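PDB 4TTR: dephospho-CoA kinase, which probably catalyses the ATP-dependent phosphorylation of the 3'-hydroxyl of dephospho-CoA, the last step of coenzyme A biosynthesis. Local coordinates for residues I126-N131 and V141-A146; S66-S71 and R85-S90. All blocks are in the same frame, centred on the assembly; numbering follows the deposited sequence.

Interaction 1: residues I126-N131 and V141-A146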
loop_
_atom_site.group_PDB
_atom_site.type_symbol
_atom_site.label_atom_id
_atom_site.label_comp_id
_atom_site.label_asym_id
_atom_site.label_seq_id
_atom_site.Cartn_x
_atom_site.Cartn_y
_atom_site.Cartn_z
ATOM N N ILE A 126 -1.285 -1.662 2.752
ATOM C CA ILE A 126 -2.562 -1.539 2.061
ATOM C C ILE A 126 -2.581 -0.243 1.240
ATOM O O ILE A 126 -1.713 0.611 1.421
ATOM C CB ILE A 126 -3.729 -1.571 3.073
ATOM C CG1 ILE A 126 -3.589 -0.435 4.089
ATOM C CG2 ILE A 126 -3.758 -2.917 3.774
ATOM C CD1 ILE A 126 -4.633 -0.442 5.191
ATOM N N PRO A 127 -3.555 -0.094 0.321
ATOM C CA PRO A 127 -3.557 1.124 -0.502
ATOM C C PRO A 127 -3.961 2.384 0.264
ATOM O O PRO A 127 -4.625 2.298 1.296
ATOM C CB PRO A 127 -4.581 0.809 -1.600
ATOM C CG PRO A 127 -5.470 -0.213 -1.008
ATOM C CD PRO A 127 -4.600 -1.044 -0.109
ATOM N N LEU A 128 -3.559 3.539 -0.261
ATOM C CA LEU A 128 -3.823 4.831 0.371
ATOM C C LEU A 128 -5.307 5.039 0.679
ATOM O O LEU A 128 -5.674 5.413 1.796
ATOM C CB LEU A 128 -3.313 5.957 -0.533
ATOM C CG LEU A 128 -3.613 7.400 -0.118
ATOM C CD1 LEU A 128 -2.925 7.745 1.195
ATOM C CD2 LEU A 128 -3.186 8.355 -1.223
ATOM N N LEU A 129 -6.148 4.793 -0.322
ATOM C CA LEU A 129 -7.592 4.962 -0.191
ATOM C C LEU A 129 -8.281 3.626 0.067
ATOM O O LEU A 129 -9.249 3.276 -0.610
ATOM C CB LEU A 129 -8.168 5.604 -1.454
ATOM C CG LEU A 129 -7.586 6.958 -1.848
ATOM C CD1 LEU A 129 -8.027 7.306 -3.257
ATOM C CD2 LEU A 129 -8.015 8.037 -0.866
ATOM N N PHE A 130 -7.780 2.885 1.048
ATOM C CA PHE A 130 -8.319 1.568 1.347
ATOM C C PHE A 130 -9.741 1.669 1.891
ATOM O O PHE A 130 -10.074 2.591 2.638
ATOM C CB PHE A 130 -7.422 0.830 2.346
ATOM C CG PHE A 130 -7.421 1.427 3.728
ATOM C CD1 PHE A 130 -6.601 2.498 4.037
ATOM C CD2 PHE A 130 -8.233 0.904 4.722
ATOM C CE1 PHE A 130 -6.597 3.043 5.306
ATOM C CE2 PHE A 130 -8.231 1.444 5.994
ATOM C CZ PHE A 130 -7.414 2.513 6.286
ATOM N N ASN A 131 -10.581 0.719 1.493
ATOM C CA ASN A 131 -11.934 0.625 2.018
ATOM C C ASN A 131 -11.885 0.117 3.451
ATOM O O ASN A 131 -11.420 -0.995 3.708
ATOM C CB ASN A 131 -12.789 -0.303 1.147
ATOM C CG ASN A 131 -14.263 -0.265 1.514
ATOM O OD1 ASN A 131 -14.638 0.162 2.605
ATOM N ND2 ASN A 131 -15.109 -0.715 0.596
ATOM N N VAL A 141 -3.701 2.677 12.046
ATOM C CA VAL A 141 -3.315 2.999 10.682
ATOM C C VAL A 141 -2.105 3.928 10.722
ATOM O O VAL A 141 -2.087 4.918 11.459
ATOM C CB VAL A 141 -4.470 3.654 9.896
ATOM C CG1 VAL A 141 -4.009 4.085 8.506
ATOM C CG2 VAL A 141 -5.645 2.689 9.784
ATOM N N LEU A 142 -1.092 3.575 9.941
ATOM C CA LEU A 142 0.106 4.384 9.775
ATOM C C LEU A 142 0.134 4.924 8.351
ATOM O O LEU A 142 0.068 4.163 7.387
ATOM C CB LEU A 142 1.364 3.560 10.069
ATOM C CG LEU A 142 2.723 4.178 9.730
ATOM C CD1 LEU A 142 2.955 5.464 10.511
ATOM C CD2 LEU A 142 3.824 3.177 10.017
ATOM N N LEU A 143 0.211 6.242 8.235
ATOM C CA LEU A 143 0.280 6.905 6.941
ATOM C C LEU A 143 1.645 7.556 6.760
ATOM O O LEU A 143 2.032 8.427 7.536
ATOM C CB LEU A 143 -0.836 7.940 6.820
ATOM C CG LEU A 143 -0.746 8.943 5.669
ATOM C CD1 LEU A 143 -0.639 8.237 4.325
ATOM C CD2 LEU A 143 -1.957 9.858 5.708
ATOM N N VAL A 144 2.376 7.115 5.743
ATOM C CA VAL A 144 3.683 7.683 5.430
ATOM C C VAL A 144 3.535 8.741 4.351
ATOM O O VAL A 144 2.949 8.482 3.304
ATOM C CB VAL A 144 4.671 6.606 4.957
ATOM C CG1 VAL A 144 6.058 7.207 4.743
ATOM C CG2 VAL A 144 4.730 5.467 5.961
ATOM N N ILE A 145 4.061 9.935 4.609
ATOM C CA ILE A 145 4.009 11.005 3.624
ATOM C C ILE A 145 5.380 11.635 3.430
ATOM O O ILE A 145 6.221 11.610 4.327
ATOM C CB ILE A 145 2.994 12.103 4.021
ATOM C CG1 ILE A 145 3.378 12.771 5.344
ATOM C CG2 ILE A 145 1.599 11.518 4.128
ATOM C CD1 ILE A 145 2.938 14.204 5.426
ATOM N N ALA A 146 5.590 12.192 2.247
ATOM C CA ALA A 146 6.819 12.902 1.936
ATOM C C ALA A 146 6.460 14.277 1.398
ATOM O O ALA A 146 5.470 14.420 0.678
ATOM C CB ALA A 146 7.643 12.127 0.930
#
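Phe130 and Val141 reach for each other from opposing sides, and the ring atom CZ of Phe130 stops 3.9 Å from CG2 of Val141. The methyl lies oblique to the ring. A better-defined partner sits on one face of the same phenyl: CD1 of Ile126, within the same loop, is 3.6 Å above the ring plane and over its centre. The ring therefore touches aliphatic carbon from its own segment as well as from the strand. The CB of Phe130 points to the strand, and a chi1 of 68° sets the ring between the backbone N and the carbonyl carbon, where CZ reaches Val141. Arg179 adds a cation-pi contact to this ring and a hydrogen bond to the Phe130 carbonyl, tying the loop to another part of the chain.

A second touch lies further along the strand. The side chains of Leu128 and Leu143 run slantwise to one another and meet methyl to methyl, CD1 of Leu128 lying 3.9 Å from CD1 of Leu143. Their CA atoms are 8.0 Å apart, so the gap is bridged by side chains alone.

The spacing is consistent with the topology: strand 122-125, which precedes the loop, is separated from strand 140-145 by strand 18-23 in the parallel sheet of this P-loop kinase. Leu143 also packs against the P-loop (Walker A) residues, placing the contact beside the predicted ATP site. With one methyl-methyl and one methyl-aromatic contact, cohesion is apolar, from dispersion and buried hydrocarbon, with no directional bond across it.

Interaction 2: residues S66-S71 and R85-S90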
loop_
_atom_site.group_PDB
_atom_site.type_symbol
_atom_site.label_atom_id
_atom_site.label_comp_id
_atom_site.label_asym_id
_atom_site.label_seq_id
_atom_site.Cartn_x
_atom_site.Cartn_y
_atom_site.Cartn_z
ATOM N N SER A 66 -11.127 -9.763 -19.354
ATOM C CA SER A 66 -12.449 -9.738 -19.962
ATOM C C SER A 66 -13.102 -8.377 -19.733
ATOM O O SER A 66 -13.806 -7.860 -20.600
ATOM C CB SER A 66 -13.329 -10.854 -19.396
ATOM O OG SER A 66 -14.125 -10.387 -18.322
ATOM N N HIS A 67 -12.852 -7.796 -18.565
ATOM C CA HIS A 67 -13.447 -6.514 -18.198
ATOM C C HIS A 67 -12.828 -5.342 -18.955
ATOM O O HIS A 67 -13.538 -4.534 -19.554
ATOM C CB HIS A 67 -13.301 -6.285 -16.693
ATOM C CG HIS A 67 -13.982 -5.048 -16.200
ATOM N ND1 HIS A 67 -15.345 -4.973 -16.015
ATOM C CD2 HIS A 67 -13.487 -3.837 -15.851
ATOM C CE1 HIS A 67 -15.661 -3.770 -15.571
ATOM N NE2 HIS A 67 -14.552 -3.060 -15.464
ATOM N N PHE A 68 -11.504 -5.249 -18.924
ATOM C CA PHE A 68 -10.809 -4.123 -19.533
ATOM C C PHE A 68 -10.496 -4.366 -21.004
ATOM O O PHE A 68 -10.272 -3.419 -21.755
ATOM C CB PHE A 68 -9.518 -3.823 -18.772
ATOM C CG PHE A 68 -9.741 -3.258 -17.398
ATOM C CD1 PHE A 68 -10.315 -2.007 -17.231
ATOM C CD2 PHE A 68 -9.365 -3.972 -16.271
ATOM C CE1 PHE A 68 -10.516 -1.482 -15.963
ATOM C CE2 PHE A 68 -9.563 -3.453 -15.002
ATOM C CZ PHE A 68 -10.140 -2.207 -14.847
ATOM N N GLY A 69 -10.475 -5.630 -21.411
ATOM C CA GLY A 69 -10.256 -5.972 -22.805
ATOM C C GLY A 69 -8.799 -6.253 -23.118
ATOM O O GLY A 69 -7.953 -6.262 -22.229
ATOM N N SER A 70 -8.513 -6.458 -24.396
ATOM C CA SER A 70 -7.202 -6.905 -24.847
ATOM C C SER A 70 -6.076 -5.904 -24.596
ATOM O O SER A 70 -4.904 -6.277 -24.622
ATOM C CB SER A 70 -7.265 -7.229 -26.341
ATOM O OG SER A 70 -7.804 -6.140 -27.073
ATOM N N SER A 71 -6.420 -4.640 -24.353
ATOM C CA SER A 71 -5.405 -3.599 -24.188
ATOM C C SER A 71 -4.534 -3.817 -22.942
ATOM O O SER A 71 -3.390 -3.362 -22.900
ATOM C CB SER A 71 -6.060 -2.209 -24.123
ATOM O OG SER A 71 -6.681 -1.974 -22.869
ATOM N N ARG A 85 -2.774 0.434 -13.686
ATOM C CA ARG A 85 -2.615 1.490 -12.685
ATOM C C ARG A 85 -3.080 2.842 -13.221
ATOM O O ARG A 85 -3.754 3.593 -12.516
ATOM C CB ARG A 85 -1.159 1.591 -12.225
ATOM C CG ARG A 85 -0.829 0.676 -11.061
ATOM C CD ARG A 85 0.602 0.860 -10.568
ATOM N NE ARG A 85 1.491 -0.194 -11.061
ATOM C CZ ARG A 85 2.582 -0.001 -11.803
ATOM N NH1 ARG A 85 2.965 1.221 -12.164
ATOM N NH2 ARG A 85 3.302 -1.046 -12.186
ATOM N N ASP A 86 -2.722 3.144 -14.464
ATOM C CA ASP A 86 -3.164 4.379 -15.108
ATOM C C ASP A 86 -4.686 4.446 -15.165
ATOM O O ASP A 86 -5.275 5.500 -14.936
ATOM C CB ASP A 86 -2.591 4.497 -16.524
ATOM C CG ASP A 86 -1.079 4.647 -16.536
ATOM O OD1 ASP A 86 -0.497 4.938 -15.472
ATOM O OD2 ASP A 86 -0.472 4.478 -17.615
ATOM N N ILE A 87 -5.319 3.317 -15.472
ATOM C CA ILE A 87 -6.773 3.261 -15.564
ATOM C C ILE A 87 -7.399 3.441 -14.187
ATOM O O ILE A 87 -8.326 4.233 -14.014
ATOM C CB ILE A 87 -7.251 1.926 -16.194
ATOM C CG1 ILE A 87 -6.844 1.865 -17.669
ATOM C CG2 ILE A 87 -8.771 1.775 -16.066
ATOM C CD1 ILE A 87 -7.124 0.532 -18.354
ATOM N N ILE A 88 -6.889 2.700 -13.212
ATOM C CA ILE A 88 -7.407 2.743 -11.850
ATOM C C ILE A 88 -7.289 4.150 -11.262
ATOM O O ILE A 88 -8.204 4.634 -10.598
ATOM C CB ILE A 88 -6.657 1.727 -10.937
ATOM C CG1 ILE A 88 -6.909 0.281 -11.388
ATOM C CG2 ILE A 88 -7.063 1.870 -9.484
ATOM C CD1 ILE A 88 -8.351 -0.068 -11.698
ATOM N N PHE A 89 -6.163 4.806 -11.510
ATOM C CA PHE A 89 -5.907 6.119 -10.930
ATOM C C PHE A 89 -6.838 7.193 -11.489
ATOM O O PHE A 89 -7.245 8.099 -10.769
ATOM C CB PHE A 89 -4.451 6.522 -11.168
ATOM C CG PHE A 89 -4.134 7.927 -10.742
ATOM C CD1 PHE A 89 -4.100 8.956 -11.669
ATOM C CD2 PHE A 89 -3.878 8.219 -9.414
ATOM C CE1 PHE A 89 -3.811 10.249 -11.278
ATOM C CE2 PHE A 89 -3.590 9.510 -9.016
ATOM C CZ PHE A 89 -3.555 10.526 -9.951
ATOM N N SER A 90 -7.177 7.080 -12.770
ATOM C CA SER A 90 -7.945 8.118 -13.455
ATOM C C SER A 90 -9.445 7.827 -13.480
ATOM O O SER A 90 -10.246 8.732 -13.708
ATOM C CB SER A 90 -7.426 8.289 -14.884
ATOM O OG SER A 90 -7.497 7.073 -15.608
#
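Phe68, on the last turn of helix 59-68, gives the largest share of buried surface here and meets two successive isoleucines of helix 81-90. Its CE1 lies 3.7 Å from CG2 of Ile87, the shorter of the two approaches. Phe68 and Ile87 pass alongside one another, pointing opposite ways, and the methyl comes up obliquely to the ring. In Ile87 the longer branch stands beside the backbone N (chi1 -68°), which sends CG2 to the position anti to that nitrogen, where it meets the phenyl.

Ile88 has a lesser part, reaching the ring with the end of its chain: CD1 of Ile88 is 4.2 Å from CZ of Phe68. The same side chain also rests on Arg95 and Leu98 of helix 92-115, so it lies at a junction of three helices.

One face of the Phe68 ring is occupied by its neighbour, with CD2 of His67 3.7 Å above the plane and over the centre. His67 is itself stacked on Trp97 and hydrogen-bonded to Glu94, so the group lying over the phenyl is held from helix 92-115. Across the interface the contact is wholly apolar, a near-surface dispersion contact that joins two helices without any hydrogen bond between the segments.

Along the chain the two contacts follow in series: residues 66-90 come wholly before residues 126-146. Their centres are 23 Å apart and their nearest atoms about 7 Å, so they do not touch. Interaction 1 packs a loop against a strand of the central sheet, its centre 6 Å from that of the chain, whereas interaction 2 joins peripheral helices about 19 Å from it. The nucleotide site is nearer the first: the side chain of Leu128 is about 6 Å from that of Lys29, a predicted ATP-binding residue, and about 10 Å from the 1,3-butanediol bound at the P-loop. Interaction 2 lies away from that site.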